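Local coordinates for geobacter metallireducens SMUG1 (Geobacter metallireducens, PDB 5H9I), which belongs to the uracil DNA glycosylase superfamily, as a bacterial SMUG1 protein built round a parallel beta sheet flanked by helices, at residues P26-Y31 against L146-G151; N32-A37 against Y140-F145; M67-V72 against K100-F105. One frame throughout, in Å; residues are numbered along the deposited sequence.

Contact 1 (P26-Y31 against L146-G151); sequences PVAHVY and LTAEGG
A classic beta bulge sets two residues, Ala28 and His29, opposite Leu146, where 26-31 enters strand 29-31 and runs antiparallel to the end of strand 144-146. The backbone O of Leu146 takes both bulge amides, Ala28 N at 2.8 Å in the carbonyl plane and His29 N, tilted from that plane, at 3.1 Å. Leu146 N returns a nearly straight bond to His29 O (2.9 Å, 167° at the hydrogen), which makes His29 and Leu146 a hydrogen-bonded pair. Beyond the bulge, Thr147 CA-H points at Pro26 O, and a water that donates to Pro26 O and accepts from Ala148 N bridges the two segments.

Ala28 CB sits hard against the start of the type I turn from Thr147 to Gly150, 3.4 Å from Ala148 CA. The imidazole of His29 presents its CD2 edge to Thr147 O in the ring plane, and a second water, also in that plane, joins His29 NE2 to Ala148 O. Leu146, its CG beside its own backbone N (chi1 -51°), meets the hydroxyl end of Tyr31 at a slant, CD1 3.6 Å from Tyr31 OH. That hydroxyl is held by Lys100 O and His97 N, so the methyl packs against a ring already fixed at its far end. Within the turn, Thr147 OG1 accepts from Gly151 N at 2.9 Å and weakly from Glu149 N.

The bulge thus lies at the hairpin end of a three-stranded antiparallel sheet, with 144-146 in the middle: strand 29-31 borders it on one edge, strand 152-153 on the other, where Ile153 touches Pro26, Val27 and Thr147.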
loop_
_atom_site.group_PDB
_atom_site.type_symbol
_atom_site.label_atom_id
_atom_site.label_comp_id
_atom_site.label_asym_id
_atom_site.label_seq_id
_atom_site.Cartn_x
_atom_site.Cartn_y
_atom_site.Cartn_z
ATOM N N PRO A 26 -0.066 -3.451 22.841
ATOM C CA PRO A 26 -0.300 -2.025 22.888
ATOM C C PRO A 26 -1.167 -1.438 21.733
ATOM O O PRO A 26 -1.285 -0.209 21.633
ATOM C CB PRO A 26 1.087 -1.459 22.715
ATOM C CG PRO A 26 1.654 -2.329 21.688
ATOM C CD PRO A 26 1.119 -3.715 22.004
ATOM N N VAL A 27 -1.757 -2.281 20.905
ATOM C CA VAL A 27 -2.791 -1.746 19.952
ATOM C C VAL A 27 -4.037 -1.318 20.691
ATOM O O VAL A 27 -4.667 -2.119 21.357
ATOM C CB VAL A 27 -3.175 -2.805 18.884
ATOM C CG1 VAL A 27 -4.157 -2.236 17.843
ATOM C CG2 VAL A 27 -1.928 -3.370 18.170
ATOM N N ALA A 28 -4.402 -0.045 20.554
ATOM C CA ALA A 28 -5.685 0.450 21.006
ATOM C C ALA A 28 -6.646 0.770 19.905
ATOM O O ALA A 28 -7.843 0.824 20.145
ATOM C CB ALA A 28 -5.518 1.675 21.876
ATOM N N HIS A 29 -6.144 1.103 18.682
ATOM C CA HIS A 29 -7.023 1.538 17.621
ATOM C C HIS A 29 -6.521 0.862 16.313
ATOM O O HIS A 29 -5.318 0.757 16.108
ATOM C CB HIS A 29 -6.918 3.009 17.331
ATOM C CG HIS A 29 -7.220 3.823 18.519
ATOM N ND1 HIS A 29 -8.504 4.243 18.772
ATOM C CD2 HIS A 29 -6.450 4.282 19.540
ATOM C CE1 HIS A 29 -8.524 4.926 19.906
ATOM N NE2 HIS A 29 -7.311 4.928 20.410
ATOM N N VAL A 30 -7.477 0.484 15.509
ATOM C CA VAL A 30 -7.182 -0.117 14.199
ATOM C C VAL A 30 -8.025 0.608 13.177
ATOM O O VAL A 30 -9.244 0.610 13.274
ATOM C CB VAL A 30 -7.481 -1.622 14.192
ATOM C CG1 VAL A 30 -7.227 -2.245 12.820
ATOM C CG2 VAL A 30 -6.648 -2.358 15.221
ATOM N N TYR A 31 -7.385 1.209 12.165
ATOM C CA TYR A 31 -8.074 1.862 11.075
ATOM C C TYR A 31 -8.053 0.983 9.809
ATOM O O TYR A 31 -7.050 0.525 9.453
ATOM C CB TYR A 31 -7.383 3.170 10.685
ATOM C CG TYR A 31 -7.367 4.361 11.643
ATOM C CD1 TYR A 31 -7.802 4.268 12.938
ATOM C CD2 TYR A 31 -6.903 5.552 11.216
ATOM C CE1 TYR A 31 -7.764 5.366 13.768
ATOM C CE2 TYR A 31 -6.854 6.656 12.032
ATOM C CZ TYR A 31 -7.301 6.551 13.304
ATOM O OH TYR A 31 -7.253 7.641 14.108
ATOM N N LEU A 146 -2.607 1.874 16.008
ATOM C CA LEU A 146 -2.150 2.921 16.934
ATOM C C LEU A 146 -2.219 2.467 18.399
ATOM O O LEU A 146 -3.086 1.703 18.742
ATOM C CB LEU A 146 -3.040 4.162 16.781
ATOM C CG LEU A 146 -3.285 4.758 15.397
ATOM C CD1 LEU A 146 -4.381 5.837 15.428
ATOM C CD2 LEU A 146 -2.021 5.291 14.771
ATOM N N THR A 147 -1.288 3.026 19.183
ATOM C CA THR A 147 -1.370 2.885 20.631
ATOM C C THR A 147 -2.489 3.735 21.155
ATOM O O THR A 147 -3.030 4.628 20.470
ATOM C CB THR A 147 -0.082 3.385 21.270
ATOM O OG1 THR A 147 0.038 4.809 21.093
ATOM C CG2 THR A 147 1.143 2.656 20.662
ATOM N N ALA A 148 -2.782 3.529 22.434
ATOM C CA ALA A 148 -3.794 4.383 23.077
ATOM C C ALA A 148 -3.420 5.862 23.051
ATOM O O ALA A 148 -4.294 6.718 23.084
ATOM C CB ALA A 148 -3.971 3.901 24.559
ATOM N N GLU A 149 -2.145 6.213 22.990
ATOM C CA GLU A 149 -1.740 7.591 22.843
ATOM C C GLU A 149 -1.646 8.071 21.378
ATOM O O GLU A 149 -1.210 9.166 21.074
ATOM C CB GLU A 149 -0.388 7.829 23.526
ATOM C CG GLU A 149 -0.367 7.479 25.017
ATOM C CD GLU A 149 -0.387 5.982 25.298
ATOM O OE1 GLU A 149 0.180 5.115 24.500
ATOM O OE2 GLU A 149 -0.965 5.665 26.354
ATOM N N GLY A 150 -2.090 7.254 20.462
ATOM C CA GLY A 150 -2.120 7.723 19.075
ATOM C C GLY A 150 -0.828 7.466 18.332
ATOM O O GLY A 150 -0.688 7.981 17.248
ATOM N N GLY A 151 0.082 6.657 18.885
ATOM C CA GLY A 151 1.406 6.407 18.218
ATOM C C GLY A 151 1.257 5.273 17.220
ATOM O O GLY A 151 0.592 4.236 17.498
HETATM O O HOH W 1 -1.697 1.229 23.814
HETATM O O HOH W 2 -6.892 6.010 22.936
#

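Contact 2 (N32-A37 against Y140-F145); sequences NPLLYA and YCPLLF
Asn32 O accepts two amides of the short helix 33-36, Leu35 N at 2.8 Å and Tyr36 N at 3.3 Å, just where Asn32 lies against Leu143. Asn32 is the N-cap residue: its OD1 takes Leu34 N at 3.0 Å, although the donor stands 45° out of the carbonyl plane rather than on a lone pair. With CG anti to the backbone N (chi1 -171°), the carboxamide is placed where one methyl of Leu143, CD2, touches both Asn32 CB and Asn32 CG, 3.5 Å from CB.

Leu34 brings its branch point and CD1 against the Pro142 ring, CD1 meeting Pro142 CG at 3.7 Å. The other proline, Pro33, sets its CD 3.2 Å from Pro142 O. Pro33 CA also stands 3.5 Å above the centre of the Tyr36 ring, and the Tyr36 hydroxyl is tied to Ala68 O. Leu14 and Leu18 of helix 7-19 also touch Pro142.

No hydrogen bond crosses between the segments. Pro142 O is buried without a polar partner in the model and is touched by CG and CD of Pro33, so the short helix is fixed to the approach to strand 144-146 by apolar packing, while the polar bonds at Asn32 serve to start the helix itself.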
loop_
_atom_site.group_PDB
_atom_site.type_symbol
_atom_site.label_atom_id
_atom_site.label_comp_id
_atom_site.label_asym_id
_atom_site.label_seq_id
_atom_site.Cartn_x
_atom_site.Cartn_y
_atom_site.Cartn_z
ATOM N N ASN A 32 -9.180 0.842 9.150
ATOM C CA ASN A 32 -9.284 0.067 7.892
ATOM C C ASN A 32 -9.884 0.915 6.751
ATOM O O ASN A 32 -11.100 1.011 6.546
ATOM C CB ASN A 32 -10.092 -1.169 8.098
ATOM C CG ASN A 32 -10.042 -2.072 6.909
ATOM O OD1 ASN A 32 -9.433 -1.711 5.887
ATOM N ND2 ASN A 32 -10.549 -3.293 7.122
ATOM N N PRO A 33 -9.004 1.601 5.984
ATOM C CA PRO A 33 -9.408 2.485 4.904
ATOM C C PRO A 33 -10.184 1.694 3.806
ATOM O O PRO A 33 -10.856 2.334 2.992
ATOM C CB PRO A 33 -8.129 3.156 4.408
ATOM C CG PRO A 33 -7.110 2.467 5.137
ATOM C CD PRO A 33 -7.553 1.681 6.264
ATOM N N LEU A 34 -10.052 0.366 3.783
ATOM C CA LEU A 34 -10.838 -0.405 2.820
ATOM C C LEU A 34 -12.269 -0.257 3.102
ATOM O O LEU A 34 -13.110 -0.434 2.187
ATOM C CB LEU A 34 -10.467 -1.901 2.835
ATOM C CG LEU A 34 -9.053 -2.263 2.608
ATOM C CD1 LEU A 34 -8.795 -3.760 2.499
ATOM C CD2 LEU A 34 -8.463 -1.561 1.365
ATOM N N LEU A 35 -12.626 0.087 4.337
ATOM C CA LEU A 35 -14.016 0.286 4.728
ATOM C C LEU A 35 -14.434 1.734 4.715
ATOM O O LEU A 35 -15.499 2.069 4.200
ATOM C CB LEU A 35 -14.235 -0.338 6.096
ATOM C CG LEU A 35 -13.874 -1.777 6.296
ATOM C CD1 LEU A 35 -14.120 -2.285 7.731
ATOM C CD2 LEU A 35 -14.675 -2.622 5.367
ATOM N N TYR A 36 -13.642 2.626 5.273
ATOM C CA TYR A 36 -14.042 4.016 5.360
ATOM C C TYR A 36 -13.672 4.919 4.190
ATOM O O TYR A 36 -14.157 5.978 4.069
ATOM C CB TYR A 36 -13.580 4.623 6.704
ATOM C CG TYR A 36 -12.106 4.798 6.904
ATOM C CD1 TYR A 36 -11.441 5.813 6.277
ATOM C CD2 TYR A 36 -11.412 3.999 7.749
ATOM C CE1 TYR A 36 -10.110 6.002 6.479
ATOM C CE2 TYR A 36 -10.080 4.194 7.972
ATOM C CZ TYR A 36 -9.429 5.184 7.318
ATOM O OH TYR A 36 -8.126 5.382 7.546
ATOM N N ALA A 37 -12.808 4.410 3.324
ATOM C CA ALA A 37 -12.423 5.129 2.114
ATOM C C ALA A 37 -12.586 4.207 0.912
ATOM O O ALA A 37 -11.786 4.168 0.046
ATOM C CB ALA A 37 -10.991 5.626 2.202
ATOM N N TYR A 140 0.747 -4.381 1.320
ATOM C CA TYR A 140 0.602 -5.701 1.892
ATOM C C TYR A 140 -0.492 -5.718 2.949
ATOM O O TYR A 140 -1.309 -6.629 2.948
ATOM C CB TYR A 140 1.936 -6.045 2.519
ATOM C CG TYR A 140 1.947 -7.390 3.252
ATOM C CD1 TYR A 140 1.854 -8.538 2.561
ATOM C CD2 TYR A 140 1.900 -7.425 4.647
ATOM C CE1 TYR A 140 1.794 -9.772 3.227
ATOM C CE2 TYR A 140 1.849 -8.595 5.305
ATOM C CZ TYR A 140 1.852 -9.742 4.605
ATOM O OH TYR A 140 1.786 -10.942 5.295
ATOM N N CYS A 141 -0.469 -4.707 3.835
ATOM C CA CYS A 141 -1.437 -4.625 4.951
ATOM C C CYS A 141 -2.166 -3.327 4.834
ATOM O O CYS A 141 -1.565 -2.307 4.753
ATOM C CB CYS A 141 -0.649 -4.763 6.254
ATOM S SG CYS A 141 -1.689 -4.517 7.729
ATOM N N PRO A 142 -3.482 -3.383 4.753
ATOM C CA PRO A 142 -4.233 -2.131 4.613
ATOM C C PRO A 142 -4.577 -1.429 5.922
ATOM O O PRO A 142 -5.122 -0.322 5.863
ATOM C CB PRO A 142 -5.491 -2.594 3.955
ATOM C CG PRO A 142 -5.735 -3.922 4.546
ATOM C CD PRO A 142 -4.360 -4.574 4.572
ATOM N N LEU A 143 -4.260 -2.032 7.045
ATOM C CA LEU A 143 -4.653 -1.476 8.360
ATOM C C LEU A 143 -3.604 -0.578 8.902
ATOM O O LEU A 143 -2.389 -0.861 8.725
ATOM C CB LEU A 143 -4.806 -2.659 9.264
ATOM C CG LEU A 143 -5.869 -3.665 8.952
ATOM C CD1 LEU A 143 -5.834 -4.799 9.985
ATOM C CD2 LEU A 143 -7.243 -3.089 8.755
ATOM N N LEU A 144 -4.017 0.457 9.652
ATOM C CA LEU A 144 -3.129 1.309 10.448
ATOM C C LEU A 144 -3.391 0.983 11.965
ATOM O O LEU A 144 -4.531 0.825 12.303
ATOM C CB LEU A 144 -3.452 2.749 10.184
ATOM C CG LEU A 144 -2.557 3.773 10.806
ATOM C CD1 LEU A 144 -1.377 4.076 9.915
ATOM C CD2 LEU A 144 -3.234 5.073 11.144
ATOM N N PHE A 145 -2.328 0.735 12.726
ATOM C CA PHE A 145 -2.393 0.352 14.113
ATOM C C PHE A 145 -1.860 1.511 14.961
ATOM O O PHE A 145 -0.751 2.030 14.714
ATOM C CB PHE A 145 -1.554 -0.924 14.314
ATOM C CG PHE A 145 -1.982 -2.065 13.492
ATOM C CD1 PHE A 145 -2.996 -2.906 13.895
ATOM C CD2 PHE A 145 -1.271 -2.355 12.352
ATOM C CE1 PHE A 145 -3.369 -3.998 13.133
ATOM C CE2 PHE A 145 -1.660 -3.440 11.556
ATOM C CZ PHE A 145 -2.658 -4.251 11.968
#

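Contact 3 (M67-V72 against K100-F105); sequences MAQTGV and KRVDGF. With BME (beta-mercaptoethanol), chain F.
The Gln69 carboxamide carries the hydrogen bonding between helix 67-70 and the loop 100-105. Its NE2 donates to Arg101 O at 2.9 Å, nearly straight (163°) and with the acceptor close to the amide plane. On the other side of the group OE1 receives two weak bonds, from Asp103 N at 2.9 Å and Gly104 N at 3.0 Å. The bend of the Gln69 chain at chi2 (-73°) brings the amide up to these backbone groups, and Pro64 O takes NE2 as well, fixing its rotation further.

Two carbon-to-oxygen contacts accompany these bonds. Gly104 CA-H points at Gln69 O, 3.2 Å from CA, a carbonyl that the contact buries without a conventional partner in the model; Val102 CG1 lies against Ala68 O at 3.6 Å.

Among apolar groups, Thr70 CG2 stands over one face of the Phe105 ring as a CH-pi contact, 4.1 Å from the centroid. The Thr70 hydroxyl has its strongest polar partner in Gly75 O, with Gly66 O sharing its one proton, and accepts from Val72 N in an ST turn. Phe105 N donates to O1 of a beta-mercaptoethanol, presumably a crystallisation additive; the same O1 lies in plane at the Phe105 ring edge.

Within 100-105, Arg101 NH1 and Asp103 OD2 form a salt bridge at 2.8 Å; Asp103 OD1 pairs with Arg92 outside it.

Met67 touches the bound xanthine. Phe105 also packs on Val80 and Thr81 of helix 77-84 and on Pro40 of helix 38-48, so it joins helix 67-70 to both.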
loop_
_atom_site.group_PDB
_atom_site.type_symbol
_atom_site.label_atom_id
_atom_site.label_comp_id
_atom_site.label_asym_id
_atom_site.label_seq_id
_atom_site.Cartn_x
_atom_site.Cartn_y
_atom_site.Cartn_z
ATOM N N MET A 67 -2.487 6.961 2.641
ATOM C CA MET A 67 -3.571 5.967 2.360
ATOM C C MET A 67 -4.677 6.024 3.483
ATOM O O MET A 67 -5.822 5.768 3.212
ATOM C CB MET A 67 -3.036 4.548 2.210
ATOM C CG MET A 67 -4.136 3.615 1.970
ATOM S SD MET A 67 -3.559 2.043 1.315
ATOM C CE MET A 67 -5.050 1.054 1.262
ATOM N N ALA A 68 -4.256 6.369 4.725
ATOM C CA ALA A 68 -5.303 6.416 5.827
ATOM C C ALA A 68 -6.256 7.509 5.547
ATOM O O ALA A 68 -7.331 7.539 6.220
ATOM C CB ALA A 68 -4.636 6.564 7.151
ATOM N N GLN A 69 -5.956 8.506 4.710
ATOM C CA GLN A 69 -6.786 9.616 4.334
ATOM C C GLN A 69 -7.509 9.407 3.024
ATOM O O GLN A 69 -8.672 9.825 2.837
ATOM C CB GLN A 69 -6.059 10.952 4.288
ATOM C CG GLN A 69 -5.254 11.284 5.522
ATOM C CD GLN A 69 -6.117 11.681 6.746
ATOM O OE1 GLN A 69 -7.166 12.277 6.532
ATOM N NE2 GLN A 69 -5.720 11.323 7.887
ATOM N N THR A 70 -6.816 8.812 2.022
ATOM C CA THR A 70 -7.330 8.833 0.659
ATOM C C THR A 70 -7.760 7.470 0.198
ATOM O O THR A 70 -8.376 7.355 -0.902
ATOM C CB THR A 70 -6.189 9.363 -0.279
ATOM O OG1 THR A 70 -5.111 8.454 -0.263
ATOM C CG2 THR A 70 -5.824 10.777 -0.022
ATOM N N GLY A 71 -7.349 6.372 0.829
ATOM C CA GLY A 71 -7.613 5.010 0.344
ATOM C C GLY A 71 -6.646 4.542 -0.737
ATOM O O GLY A 71 -6.834 3.392 -1.160
ATOM N N VAL A 72 -5.661 5.344 -1.088
ATOM C CA VAL A 72 -4.741 4.993 -2.124
ATOM C C VAL A 72 -3.392 4.722 -1.598
ATOM O O VAL A 72 -2.942 5.511 -0.742
ATOM C CB VAL A 72 -4.690 6.096 -3.133
ATOM C CG1 VAL A 72 -3.628 5.840 -4.206
ATOM C CG2 VAL A 72 -6.059 6.324 -3.791
ATOM N N LYS A 100 -4.816 11.596 15.171
ATOM C CA LYS A 100 -4.723 10.855 13.832
ATOM C C LYS A 100 -6.064 10.918 13.163
ATOM O O LYS A 100 -6.662 9.890 12.840
ATOM C CB LYS A 100 -4.209 9.480 14.051
ATOM C CG LYS A 100 -2.830 9.378 14.629
ATOM C CD LYS A 100 -1.757 9.855 13.676
ATOM C CE LYS A 100 -0.326 9.782 14.190
ATOM N NZ LYS A 100 0.117 8.415 14.423
ATOM N N ARG A 101 -6.651 12.063 13.066
ATOM C CA ARG A 101 -7.930 12.267 12.488
ATOM C C ARG A 101 -7.909 11.981 10.950
ATOM O O ARG A 101 -6.908 12.237 10.312
ATOM C CB ARG A 101 -8.334 13.690 12.670
ATOM C CG ARG A 101 -8.565 14.035 14.162
ATOM C CD ARG A 101 -8.832 15.517 14.251
ATOM N NE ARG A 101 -10.083 15.905 13.583
ATOM C CZ ARG A 101 -10.198 16.730 12.525
ATOM N NH1 ARG A 101 -9.127 17.276 11.951
ATOM N NH2 ARG A 101 -11.401 17.021 12.054
ATOM N N VAL A 102 -9.019 11.482 10.499
ATOM C CA VAL A 102 -9.236 11.168 9.085
ATOM C C VAL A 102 -10.114 12.258 8.492
ATOM O O VAL A 102 -11.344 12.187 8.598
ATOM C CB VAL A 102 -9.774 9.778 8.882
ATOM C CG1 VAL A 102 -10.078 9.478 7.426
ATOM C CG2 VAL A 102 -8.852 8.741 9.440
ATOM N N ASP A 103 -9.451 13.296 7.959
ATOM C CA ASP A 103 -10.126 14.360 7.258
ATOM C C ASP A 103 -10.341 14.079 5.733
ATOM O O ASP A 103 -10.962 14.834 5.007
ATOM C CB ASP A 103 -9.428 15.676 7.432
ATOM C CG ASP A 103 -9.412 16.147 8.891
ATOM O OD1 ASP A 103 -10.329 15.702 9.620
ATOM O OD2 ASP A 103 -8.467 16.821 9.313
ATOM N N GLY A 104 -9.810 12.959 5.285
ATOM C CA GLY A 104 -9.983 12.584 3.876
ATOM C C GLY A 104 -9.287 13.543 2.939
ATOM O O GLY A 104 -8.180 13.974 3.197
ATOM N N PHE A 105 -9.980 13.862 1.865
ATOM C CA PHE A 105 -9.450 14.778 0.870
ATOM C C PHE A 105 -9.319 16.238 1.326
ATOM O O PHE A 105 -8.714 17.031 0.648
ATOM C CB PHE A 105 -10.158 14.564 -0.432
ATOM C CG PHE A 105 -9.794 13.225 -1.077
ATOM C CD1 PHE A 105 -10.476 12.082 -0.787
ATOM C CD2 PHE A 105 -8.734 13.177 -1.900
ATOM C CE1 PHE A 105 -10.111 10.832 -1.351
ATOM C CE2 PHE A 105 -8.318 11.931 -2.452
ATOM C CZ PHE A 105 -9.033 10.807 -2.172
HETATM C C1 BME F . -13.313 14.301 2.220
HETATM C C2 BME F . -14.468 13.947 3.131
HETATM O O1 BME F . -12.865 13.127 1.592
HETATM S S2 BME F . -15.595 12.863 2.422
#

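From the N terminus, residues 26-31 and 32-37 run on directly from strand 29-31 into helix 33-36, and their partners, 146-151 and 140-145, are likewise consecutive but met in reverse order. Contact 1 therefore closes the longest loop, contact 2 lies within it, and contact 3, joining 67-72 to 100-105, lies within both; none cross. Contacts 1 and 2 share the antiparallel sheet, where Tyr31 N bonds Leu144 O. Contact 3 is tied to contact 1 by Lys100 NZ to Gly150 O and by Tyr31 packing on Val102, and to contact 2 by Tyr36 on Val102 and Pro33 on Met67, linking sheet, helix 33-36 and helix 67-70.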